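Local atomic coordinates of interleukin-2 receptor subunit beta (Mus musculus, PDB entry 6DG5), a protein that probably binds interleukin-2 as the beta subunit of its receptor, transduces the mitogenic signal and takes part in receptor-mediated endocytosis. Residues I125-S130 with Q166-E171; H111-L116 with Q200-R205; L140-R145 with V181-K186. One frame throughout, in Å; residues are numbered along the deposited sequence.

How the contacts relate
All three contacts lie in the membrane-proximal fibronectin type-III domain of this extracellular piece. Along the chain, 111-116 comes first and meets 200-205, the last segment, so contact 2 closes the longest loop and encloses the others. Segment 125-130 follows and meets 166-171 (contact 1). Before that loop closes, 140-145 begins contact 3, completed by 181-186 beyond it, so contacts 1 and 3 cross. Contact 1 joins two strands of the three-stranded sheet, contact 3 the two central strands of the four-stranded sheet, and contact 2 bridges both at one margin of the sandwich. Between the sheets, Trp-127 of contact 1 meets Phe-142 and Val-183 of contact 3, while Leu-113 of contact 2 touches Val-183.

Contact 1 of 3, residues I125-S130 with Q166-E171; sequences ISWKVS and QWLFLE. With NAG (2-acetamido-2-deoxy-beta-D-glucopyranose), chain D.
In the three-stranded sheet of the fibronectin type-III sandwich the outer strand 167-170 pairs antiparallel with 123-128, Leu-168 and Trp-167 facing Ile-125 and Ser-126, and the segment axes approach to 5.0 Å. Ile-125 and Leu-168 form a hydrogen-bonded pair: Ile-125 N donates to Leu-168 O at 3.1 Å, and Leu-168 N returns a bond of 3.1 Å to Ile-125 O. The next pair, Ser-126 with Trp-167, is non-hydrogen-bonded. A chain of another protein also packs on Trp-167, Leu-168 and Leu-170.

Trp-127 then spreads across the start of the partner strand. Its CG sits between the backbone N and the carbonyl carbon (chi1 56°), which swings the indole over Gln-166: Gln-166 C lies above the middle of one face, and Trp-167 N rests 3.4 Å above that same Trp-127 ring plane, nearer the rim. Leu-168 CG instead comes in at the edge of the indole, 3.7 Å from Trp-127 CH2. In the fold this indole belongs to the interior between the two sheets, where it also meets the ring of Phe-142. Leu-168 and Ile-125 run side by side toward the same interior, and Ile-125 CD1 reaches Leu-170 CD1 at 3.9 Å, beside Phe-204.

The extended side chain of Gln-166 crosses obliquely past Val-129, and its NE2 makes only a weak hydrogen bond of 3.1 Å to Trp-127 O, bent to 121°; its OE1 is bonded to Arg-164.

Trp-167 is covered by sugar on the opposite face of the sheet. The NAG, part of an N-linked glycan consistent with attachment at Asn-124, lays its C3 3.5 Å above the Trp-167 ring plane, over the centre, in a CH-pi manner, while its acetamido methyl C8 approaches the Phe-169 ring obliquely.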
loop_
_atom_site.group_PDB
_atom_site.type_symbol
_atom_site.label_atom_id
_atom_site.label_comp_id
_atom_site.label_asym_id
_atom_site.label_seq_id
_atom_site.Cartn_x
_atom_site.Cartn_y
_atom_site.Cartn_z
ATOM N N ILE B 125 -7.865 18.909 14.128
ATOM C CA ILE B 125 -8.593 17.800 14.734
ATOM C C ILE B 125 -7.951 16.491 14.293
ATOM O O ILE B 125 -7.716 16.285 13.098
ATOM C CB ILE B 125 -10.081 17.834 14.343
ATOM C CG1 ILE B 125 -10.758 19.067 14.945
ATOM C CG2 ILE B 125 -10.785 16.554 14.779
ATOM C CD1 ILE B 125 -11.893 19.609 14.104
ATOM N N SER B 126 -7.688 15.603 15.249
ATOM C CA SER B 126 -7.039 14.322 14.994
ATOM C C SER B 126 -8.022 13.176 15.197
ATOM O O SER B 126 -9.098 13.343 15.776
ATOM C CB SER B 126 -5.821 14.135 15.904
ATOM O OG SER B 126 -4.860 15.148 15.683
ATOM N N TRP B 127 -7.636 11.996 14.709
ATOM C CA TRP B 127 -8.435 10.792 14.894
ATOM C C TRP B 127 -7.574 9.563 14.632
ATOM O O TRP B 127 -6.734 9.568 13.730
ATOM C CB TRP B 127 -9.665 10.777 13.978
ATOM C CG TRP B 127 -9.362 10.925 12.518
ATOM C CD1 TRP B 127 -9.010 9.935 11.648
ATOM C CD2 TRP B 127 -9.405 12.135 11.753
ATOM N NE1 TRP B 127 -8.824 10.455 10.390
ATOM C CE2 TRP B 127 -9.062 11.804 10.428
ATOM C CE3 TRP B 127 -9.697 13.467 12.062
ATOM C CZ2 TRP B 127 -8.999 12.756 9.413
ATOM C CZ3 TRP B 127 -9.637 14.411 11.052
ATOM C CH2 TRP B 127 -9.290 14.050 9.744
ATOM N N LYS B 128 -7.792 8.523 15.430
ATOM C CA LYS B 128 -7.096 7.253 15.302
ATOM C C LYS B 128 -7.999 6.220 14.638
ATOM O O LYS B 128 -9.226 6.346 14.630
ATOM C CB LYS B 128 -6.639 6.747 16.674
ATOM C CG LYS B 128 -5.631 7.644 17.385
ATOM C CD LYS B 128 -5.279 7.086 18.759
ATOM C CE LYS B 128 -4.049 7.763 19.352
ATOM N NZ LYS B 128 -4.266 9.207 19.635
ATOM N N VAL B 129 -7.374 5.184 14.079
ATOM C CA VAL B 129 -8.093 4.128 13.377
ATOM C C VAL B 129 -7.710 2.776 13.960
ATOM O O VAL B 129 -6.625 2.604 14.525
ATOM C CB VAL B 129 -7.818 4.156 11.858
ATOM C CG1 VAL B 129 -8.427 5.402 11.237
ATOM C CG2 VAL B 129 -6.327 4.096 11.593
ATOM N N SER B 130 -8.617 1.811 13.819
ATOM C CA SER B 130 -8.414 0.465 14.333
ATOM C C SER B 130 -8.916 -0.553 13.321
ATOM O O SER B 130 -9.736 -0.244 12.452
ATOM C CB SER B 130 -9.128 0.257 15.677
ATOM O OG SER B 130 -8.520 1.012 16.709
ATOM N N GLN B 166 -5.275 11.556 8.707
ATOM C CA GLN B 166 -5.698 11.381 10.100
ATOM C C GLN B 166 -5.612 12.683 10.893
ATOM O O GLN B 166 -5.344 12.673 12.098
ATOM C CB GLN B 166 -4.906 10.268 10.794
ATOM C CG GLN B 166 -5.323 8.871 10.362
ATOM C CD GLN B 166 -4.675 7.779 11.186
ATOM O OE1 GLN B 166 -3.529 7.399 10.943
ATOM N NE2 GLN B 166 -5.408 7.264 12.164
ATOM N N TRP B 167 -5.840 13.809 10.217
ATOM C CA TRP B 167 -6.002 15.119 10.837
ATOM C C TRP B 167 -6.417 16.110 9.760
ATOM O O TRP B 167 -6.102 15.922 8.582
ATOM C CB TRP B 167 -4.719 15.604 11.533
ATOM C CG TRP B 167 -3.530 15.736 10.627
ATOM C CD1 TRP B 167 -2.540 14.819 10.441
ATOM C CD2 TRP B 167 -3.202 16.855 9.793
ATOM N NE1 TRP B 167 -1.619 15.291 9.537
ATOM C CE2 TRP B 167 -2.003 16.540 9.125
ATOM C CE3 TRP B 167 -3.808 18.090 9.544
ATOM C CZ2 TRP B 167 -1.397 17.415 8.225
ATOM C CZ3 TRP B 167 -3.206 18.956 8.649
ATOM C CH2 TRP B 167 -2.013 18.615 8.000
ATOM N N LEU B 168 -7.120 17.165 10.171
ATOM C CA LEU B 168 -7.400 18.273 9.267
ATOM C C LEU B 168 -7.281 19.594 10.010
ATOM O O LEU B 168 -7.686 19.710 11.170
ATOM C CB LEU B 168 -8.786 18.166 8.603
ATOM C CG LEU B 168 -10.033 17.627 9.302
ATOM C CD1 LEU B 168 -10.469 18.483 10.479
ATOM C CD2 LEU B 168 -11.152 17.529 8.283
ATOM N N PHE B 169 -6.701 20.578 9.335
ATOM C CA PHE B 169 -6.565 21.929 9.858
ATOM C C PHE B 169 -7.662 22.772 9.221
ATOM O O PHE B 169 -7.646 23.007 8.009
ATOM C CB PHE B 169 -5.176 22.486 9.554
ATOM C CG PHE B 169 -4.761 23.624 10.444
ATOM C CD1 PHE B 169 -4.114 23.381 11.646
ATOM C CD2 PHE B 169 -5.001 24.935 10.073
ATOM C CE1 PHE B 169 -3.721 24.426 12.462
ATOM C CE2 PHE B 169 -4.611 25.984 10.884
ATOM C CZ PHE B 169 -3.970 25.728 12.080
ATOM N N LEU B 170 -8.624 23.207 10.030
ATOM C CA LEU B 170 -9.772 23.951 9.527
ATOM C C LEU B 170 -9.490 25.447 9.539
ATOM O O LEU B 170 -8.960 25.985 10.515
ATOM C CB LEU B 170 -11.017 23.648 10.359
ATOM C CG LEU B 170 -11.573 22.230 10.227
ATOM C CD1 LEU B 170 -12.762 22.035 11.149
ATOM C CD2 LEU B 170 -11.959 21.946 8.785
ATOM N N GLU B 171 -9.849 26.114 8.447
ATOM C CA GLU B 171 -9.717 27.555 8.312
ATOM C C GLU B 171 -11.095 28.173 8.112
ATOM O O GLU B 171 -12.100 27.471 7.964
ATOM C CB GLU B 171 -8.797 27.917 7.136
ATOM C CG GLU B 171 -7.398 27.315 7.214
ATOM C CD GLU B 171 -6.459 28.123 8.087
ATOM O OE1 GLU B 171 -5.288 27.711 8.246
ATOM O OE2 GLU B 171 -6.891 29.174 8.607
HETATM C C1 NAG D . -2.304 18.982 12.802
HETATM C C2 NAG D . -1.075 19.593 12.116
HETATM C C3 NAG D . -0.182 18.496 11.525
HETATM C C4 NAG D . 0.132 17.421 12.559
HETATM C C5 NAG D . -1.161 16.923 13.202
HETATM C C6 NAG D . -0.931 15.939 14.325
HETATM C C7 NAG D . -0.756 21.613 10.752
HETATM C C8 NAG D . -1.319 22.471 9.659
HETATM N N2 NAG D . -1.474 20.535 11.081
HETATM O O3 NAG D . 1.025 19.087 11.058
HETATM O O4 NAG D . 0.779 16.316 11.933
HETATM O O5 NAG D . -1.886 18.025 13.764
HETATM O O6 NAG D . -0.178 16.513 15.385
HETATM O O7 NAG D . 0.303 21.886 11.312
#

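Contact 2 of 3, residues H111-L116 with Q200-R205; sequences HSLQVL and QPLTFR. With NAG (2-acetamido-2-deoxy-beta-D-glucopyranose), chain D; MAN (alpha-D-mannopyranose), chain E.
At the margin of the fibronectin type-III sandwich, where its first and last strands run alongside each other, Leu-113 and Val-115 face Leu-202 and Phe-204. The segments point the same way, 3° apart, but their axes come no closer than 7.8 Å and no hydrogen bond joins them; the contact is made by apolar side chains, in part against the backbone of Leu-113 and Gln-114.

Leu-202 is the central piece. With its CG anti to the backbone N (chi1 172°), it pushes its two methyls toward 111-116 at separate points: CD1 of Leu-202 lies 3.7 Å from Leu-113 O, and CD2 of Leu-202 touches Val-115 CG2, also at 3.7 Å. Leu-113 leans across it and sets its own CD2 3.8 Å from Leu-202 CB.

The two strands belong to different sheets. Segment 111-116 is bonded through its backbone to the strand 123-128, whereas 202-205 pairs with 178-187, Leu-202 with Val-181 and Phe-204 with Tyr-179. The apolar row is therefore a seam that shuts this side of the sandwich without extending either sheet. Farther along it, Val-115 CG2 is shared: besides Leu-202 it meets Phe-204 CB at 4.1 Å, the valine crossing the phenylalanine side chain at about a right angle. The Phe-204 ring continues inward to Ile-125.

Sugars border both ends. Leu-116 CD1 approaches NAG O6 at 3.3 Å where the chain turns a corner. At the far end Gln-200, directly following the WSXWS motif, brings its CG to 3.6 Å from MAN O2, a mannose that is also hydrogen-bonded to Trp-198 O.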
loop_
_atom_site.group_PDB
_atom_site.type_symbol
_atom_site.label_atom_id
_atom_site.label_comp_id
_atom_site.label_asym_id
_atom_site.label_seq_id
_atom_site.Cartn_x
_atom_site.Cartn_y
_atom_site.Cartn_z
ATOM N N HIS B 111 -12.045 6.665 15.528
ATOM C CA HIS B 111 -12.253 6.943 16.940
ATOM C C HIS B 111 -11.185 7.915 17.422
ATOM O O HIS B 111 -10.348 8.392 16.647
ATOM C CB HIS B 111 -12.235 5.649 17.762
ATOM C CG HIS B 111 -10.969 4.866 17.624
ATOM N ND1 HIS B 111 -9.857 5.107 18.401
ATOM C CD2 HIS B 111 -10.635 3.848 16.795
ATOM C CE1 HIS B 111 -8.895 4.267 18.065
ATOM N NE2 HIS B 111 -9.341 3.493 17.091
ATOM N N SER B 112 -11.232 8.219 18.721
ATOM C CA SER B 112 -10.252 9.087 19.374
ATOM C C SER B 112 -10.173 10.458 18.707
ATOM O O SER B 112 -9.090 11.022 18.534
ATOM C CB SER B 112 -8.871 8.428 19.416
ATOM O OG SER B 112 -8.854 7.316 20.295
ATOM N N LEU B 113 -11.326 11.000 18.325
ATOM C CA LEU B 113 -11.363 12.351 17.784
ATOM C C LEU B 113 -11.073 13.358 18.887
ATOM O O LEU B 113 -11.636 13.271 19.983
ATOM C CB LEU B 113 -12.721 12.642 17.148
ATOM C CG LEU B 113 -12.811 12.546 15.624
ATOM C CD1 LEU B 113 -13.032 11.112 15.187
ATOM C CD2 LEU B 113 -13.909 13.453 15.092
ATOM N N GLN B 114 -10.191 14.311 18.602
ATOM C CA GLN B 114 -9.870 15.343 19.576
ATOM C C GLN B 114 -9.264 16.540 18.860
ATOM O O GLN B 114 -8.796 16.439 17.722
ATOM C CB GLN B 114 -8.914 14.828 20.655
ATOM C CG GLN B 114 -7.504 14.556 20.168
ATOM C CD GLN B 114 -6.540 14.333 21.312
ATOM O OE1 GLN B 114 -6.796 14.751 22.440
ATOM N NE2 GLN B 114 -5.426 13.668 21.030
ATOM N N VAL B 115 -9.275 17.673 19.553
ATOM C CA VAL B 115 -8.743 18.926 19.035
ATOM C C VAL B 115 -7.363 19.145 19.638
ATOM O O VAL B 115 -7.217 19.210 20.865
ATOM C CB VAL B 115 -9.674 20.104 19.355
ATOM C CG1 VAL B 115 -9.076 21.402 18.841
ATOM C CG2 VAL B 115 -11.051 19.869 18.760
ATOM N N LEU B 116 -6.352 19.265 18.780
ATOM C CA LEU B 116 -4.997 19.534 19.243
ATOM C C LEU B 116 -4.719 21.027 19.358
ATOM O O LEU B 116 -4.064 21.463 20.308
ATOM C CB LEU B 116 -3.973 18.885 18.308
ATOM C CG LEU B 116 -3.907 17.357 18.317
ATOM C CD1 LEU B 116 -2.749 16.868 17.462
ATOM C CD2 LEU B 116 -3.786 16.832 19.737
ATOM N N GLN B 200 -17.984 9.032 16.105
ATOM C CA GLN B 200 -18.717 9.727 17.153
ATOM C C GLN B 200 -18.446 11.220 17.031
ATOM O O GLN B 200 -17.276 11.632 17.066
ATOM C CB GLN B 200 -18.319 9.228 18.541
ATOM C CG GLN B 200 -19.201 8.113 19.079
ATOM C CD GLN B 200 -18.915 7.797 20.536
ATOM O OE1 GLN B 200 -18.769 8.699 21.363
ATOM N NE2 GLN B 200 -18.827 6.510 20.856
ATOM N N PRO B 201 -19.474 12.051 16.866
ATOM C CA PRO B 201 -19.243 13.470 16.578
ATOM C C PRO B 201 -18.470 14.167 17.689
ATOM O O PRO B 201 -18.620 13.862 18.875
ATOM C CB PRO B 201 -20.659 14.041 16.435
ATOM C CG PRO B 201 -21.554 13.041 17.105
ATOM C CD PRO B 201 -20.905 11.713 16.895
ATOM N N LEU B 202 -17.623 15.107 17.280
ATOM C CA LEU B 202 -16.796 15.898 18.181
ATOM C C LEU B 202 -17.288 17.338 18.153
ATOM O O LEU B 202 -17.262 17.985 17.101
ATOM C CB LEU B 202 -15.326 15.824 17.772
ATOM C CG LEU B 202 -14.355 16.750 18.503
ATOM C CD1 LEU B 202 -13.958 16.162 19.846
ATOM C CD2 LEU B 202 -13.131 17.025 17.643
ATOM N N THR B 203 -17.726 17.837 19.304
ATOM C CA THR B 203 -18.265 19.185 19.419
ATOM C C THR B 203 -17.202 20.113 19.993
ATOM O O THR B 203 -16.647 19.843 21.063
ATOM C CB THR B 203 -19.512 19.200 20.303
ATOM O OG1 THR B 203 -20.355 18.094 19.958
ATOM C CG2 THR B 203 -20.283 20.492 20.108
ATOM N N PHE B 204 -16.923 21.203 19.280
ATOM C CA PHE B 204 -15.913 22.164 19.697
ATOM C C PHE B 204 -16.384 23.575 19.378
ATOM O O PHE B 204 -17.177 23.789 18.456
ATOM C CB PHE B 204 -14.558 21.892 19.021
ATOM C CG PHE B 204 -14.593 21.989 17.519
ATOM C CD1 PHE B 204 -14.994 20.909 16.749
ATOM C CD2 PHE B 204 -14.208 23.155 16.877
ATOM C CE1 PHE B 204 -15.022 20.995 15.368
ATOM C CE2 PHE B 204 -14.234 23.247 15.496
ATOM C CZ PHE B 204 -14.641 22.164 14.742
ATOM N N ARG B 205 -15.884 24.538 20.150
ATOM C CA ARG B 205 -16.244 25.941 19.995
ATOM C C ARG B 205 -14.981 26.779 19.854
ATOM O O ARG B 205 -14.016 26.597 20.606
ATOM C CB ARG B 205 -17.078 26.438 21.183
ATOM C CG ARG B 205 -17.539 27.881 21.063
ATOM C CD ARG B 205 -18.399 28.287 22.249
ATOM N NE ARG B 205 -18.804 29.689 22.177
ATOM C CZ ARG B 205 -19.933 30.112 21.619
ATOM N NH1 ARG B 205 -20.778 29.243 21.083
ATOM N NH2 ARG B 205 -20.218 31.407 21.597
HETATM C C1 NAG D . -2.304 18.982 12.802
HETATM C C2 NAG D . -1.075 19.593 12.116
HETATM C C3 NAG D . -0.182 18.496 11.525
HETATM C C4 NAG D . 0.132 17.421 12.559
HETATM C C5 NAG D . -1.161 16.923 13.202
HETATM C C6 NAG D . -0.931 15.939 14.325
HETATM C C7 NAG D . -0.756 21.613 10.752
HETATM C C8 NAG D . -1.319 22.471 9.659
HETATM N N2 NAG D . -1.474 20.535 11.081
HETATM O O3 NAG D . 1.025 19.087 11.058
HETATM O O4 NAG D . 0.779 16.316 11.933
HETATM O O5 NAG D . -1.886 18.025 13.764
HETATM O O6 NAG D . -0.178 16.513 15.385
HETATM O O7 NAG D . 0.303 21.886 11.312
HETATM C C1 MAN E . -23.137 6.214 17.838
HETATM C C2 MAN E . -23.508 7.665 17.422
HETATM C C3 MAN E . -23.389 7.825 15.909
HETATM C C4 MAN E . -21.999 7.396 15.423
HETATM C C5 MAN E . -21.713 5.951 15.852
HETATM C C6 MAN E . -20.300 5.510 15.503
HETATM O O2 MAN E . -22.602 8.617 17.985
HETATM O O3 MAN E . -23.660 9.162 15.500
HETATM O O4 MAN E . -21.939 7.481 14.004
HETATM O O5 MAN E . -21.874 5.817 17.293
HETATM O O6 MAN E . -20.190 4.112 15.751
#

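Contact 3 of 3, residues L140-R145 with V181-K186; sequences LEFEAR and VQVRVK
Arg-184 clasps Glu-143 side-on, both NE and NH2 donating to one carboxylate oxygen. The NH2 bond to Glu-143 OE1 measures 2.7 Å and the NE bond to the same Glu-143 OE1 3.1 Å, with carboxylate and guanidinium nearly coplanar. Arg-145 repeats the grip on an amide: its NH2 lies 2.8 Å from Gln-182 OE1 and NE also donates to that oxygen, while Gln-182 NE2 is bonded to Ser-199 O. Lys-186 and Glu-141 form a salt bridge whose hydrogen bond, 3.3 Å from Lys-186 NZ to Glu-141 OE1, is weak.

Antiparallel backbone bonds join Glu-141 with Lys-186 (one of the two weak), Glu-143 with Arg-184 and Arg-145 with Gln-182. On the other face Phe-142 lies alongside Val-185, CE1 of Phe-142 being 3.5 Å from Val-185 CG2, and Ala-144 meets Val-183 in the sandwich core.

Arg-184 and Lys-186 make cation-pi contacts with Trp-195, and Arg-145 with Trp-198. Shortening Arg-184 to alanine would probably leave the Glu-143 carboxylate without its charged mate and Trp-195 without this cation. With Ser-196 OG and Ser-199 OG bonded to Val-185 N and Val-183 N, the WSXWS motif forms the tryptophan-arginine ladder of type I cytokine receptors, here including Lys-186.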
loop_
_atom_site.group_PDB
_atom_site.type_symbol
_atom_site.label_atom_id
_atom_site.label_comp_id
_atom_site.label_asym_id
_atom_site.label_seq_id
_atom_site.Cartn_x
_atom_site.Cartn_y
_atom_site.Cartn_z
ATOM N N LEU B 140 -5.650 4.028 2.543
ATOM C CA LEU B 140 -6.648 4.647 3.404
ATOM C C LEU B 140 -7.098 5.988 2.844
ATOM O O LEU B 140 -6.311 6.737 2.259
ATOM C CB LEU B 140 -6.094 4.831 4.816
ATOM C CG LEU B 140 -6.025 3.569 5.674
ATOM C CD1 LEU B 140 -5.322 3.854 6.991
ATOM C CD2 LEU B 140 -7.418 3.014 5.913
ATOM N N GLU B 141 -8.381 6.288 3.031
ATOM C CA GLU B 141 -8.988 7.521 2.560
ATOM C C GLU B 141 -9.972 7.993 3.617
ATOM O O GLU B 141 -10.629 7.175 4.264
ATOM C CB GLU B 141 -9.701 7.310 1.220
ATOM C CG GLU B 141 -9.851 8.558 0.375
ATOM C CD GLU B 141 -10.300 8.244 -1.038
ATOM O OE1 GLU B 141 -11.469 7.838 -1.216
ATOM O OE2 GLU B 141 -9.479 8.385 -1.969
ATOM N N PHE B 142 -10.074 9.308 3.796
ATOM C CA PHE B 142 -10.894 9.865 4.860
ATOM C C PHE B 142 -11.832 10.930 4.318
ATOM O O PHE B 142 -11.480 11.679 3.401
ATOM C CB PHE B 142 -10.027 10.455 5.973
ATOM C CG PHE B 142 -9.220 9.432 6.713
ATOM C CD1 PHE B 142 -9.773 8.733 7.770
ATOM C CD2 PHE B 142 -7.910 9.169 6.351
ATOM C CE1 PHE B 142 -9.035 7.791 8.456
ATOM C CE2 PHE B 142 -7.166 8.228 7.032
ATOM C CZ PHE B 142 -7.731 7.536 8.086
ATOM N N GLU B 143 -13.029 10.985 4.899
ATOM C CA GLU B 143 -14.028 11.999 4.588
ATOM C C GLU B 143 -14.609 12.503 5.898
ATOM O O GLU B 143 -15.088 11.708 6.714
ATOM C CB GLU B 143 -15.138 11.438 3.693
ATOM C CG GLU B 143 -15.219 12.063 2.309
ATOM C CD GLU B 143 -16.477 11.657 1.562
ATOM O OE1 GLU B 143 -17.410 11.133 2.207
ATOM O OE2 GLU B 143 -16.533 11.862 0.330
ATOM N N ALA B 144 -14.561 13.816 6.102
ATOM C CA ALA B 144 -15.117 14.446 7.290
ATOM C C ALA B 144 -16.196 15.442 6.889
ATOM O O ALA B 144 -16.184 15.981 5.776
ATOM C CB ALA B 144 -14.028 15.153 8.111
ATOM N N ARG B 145 -17.137 15.684 7.798
ATOM C CA ARG B 145 -18.175 16.680 7.575
ATOM C C ARG B 145 -18.293 17.588 8.791
ATOM O O ARG B 145 -18.373 17.111 9.927
ATOM C CB ARG B 145 -19.529 16.030 7.250
ATOM C CG ARG B 145 -20.078 15.057 8.279
ATOM C CD ARG B 145 -21.413 14.508 7.796
ATOM N NE ARG B 145 -22.025 13.575 8.735
ATOM C CZ ARG B 145 -23.193 12.974 8.525
ATOM N NH1 ARG B 145 -23.868 13.211 7.409
ATOM N NH2 ARG B 145 -23.686 12.137 9.427
ATOM N N VAL B 181 -18.237 17.641 14.209
ATOM C CA VAL B 181 -17.459 17.019 13.141
ATOM C C VAL B 181 -17.533 15.502 13.261
ATOM O O VAL B 181 -17.403 14.948 14.359
ATOM C CB VAL B 181 -15.989 17.497 13.172
ATOM C CG1 VAL B 181 -15.097 16.550 12.387
ATOM C CG2 VAL B 181 -15.883 18.901 12.605
ATOM N N GLN B 182 -17.745 14.835 12.125
ATOM C CA GLN B 182 -17.677 13.387 12.020
ATOM C C GLN B 182 -16.739 13.015 10.882
ATOM O O GLN B 182 -16.671 13.714 9.868
ATOM C CB GLN B 182 -19.053 12.767 11.757
ATOM C CG GLN B 182 -20.029 12.869 12.911
ATOM C CD GLN B 182 -21.330 12.139 12.625
ATOM O OE1 GLN B 182 -22.049 12.474 11.683
ATOM N NE2 GLN B 182 -21.630 11.127 13.431
ATOM N N VAL B 183 -16.021 11.903 11.051
ATOM C CA VAL B 183 -15.062 11.420 10.063
ATOM C C VAL B 183 -15.373 9.964 9.741
ATOM O O VAL B 183 -15.962 9.244 10.551
ATOM C CB VAL B 183 -13.604 11.573 10.558
ATOM C CG1 VAL B 183 -12.637 11.554 9.390
ATOM C CG2 VAL B 183 -13.440 12.854 11.368
ATOM N N ARG B 184 -14.987 9.540 8.538
ATOM C CA ARG B 184 -15.137 8.152 8.123
ATOM C C ARG B 184 -13.982 7.774 7.203
ATOM O O ARG B 184 -13.273 8.636 6.678
ATOM C CB ARG B 184 -16.486 7.908 7.436
ATOM C CG ARG B 184 -16.758 8.794 6.239
ATOM C CD ARG B 184 -18.136 8.506 5.674
ATOM N NE ARG B 184 -18.362 9.162 4.390
ATOM C CZ ARG B 184 -19.438 8.962 3.635
ATOM N NH1 ARG B 184 -20.383 8.124 4.038
ATOM N NH2 ARG B 184 -19.567 9.597 2.478
ATOM N N VAL B 185 -13.809 6.464 7.004
ATOM C CA VAL B 185 -12.608 5.917 6.379
ATOM C C VAL B 185 -12.987 4.871 5.334
ATOM O O VAL B 185 -14.032 4.221 5.428
ATOM C CB VAL B 185 -11.659 5.326 7.451
ATOM C CG1 VAL B 185 -12.303 4.138 8.154
ATOM C CG2 VAL B 185 -10.314 4.940 6.851
ATOM N N LYS B 186 -12.121 4.714 4.330
ATOM C CA LYS B 186 -12.330 3.765 3.243
ATOM C C LYS B 186 -10.984 3.455 2.599
ATOM O O LYS B 186 -10.021 4.215 2.741
ATOM C CB LYS B 186 -13.317 4.318 2.206
ATOM C CG LYS B 186 -13.898 3.292 1.246
ATOM C CD LYS B 186 -14.997 3.906 0.387
ATOM C CE LYS B 186 -14.480 4.329 -0.985
ATOM N NZ LYS B 186 -13.176 5.054 -0.918
#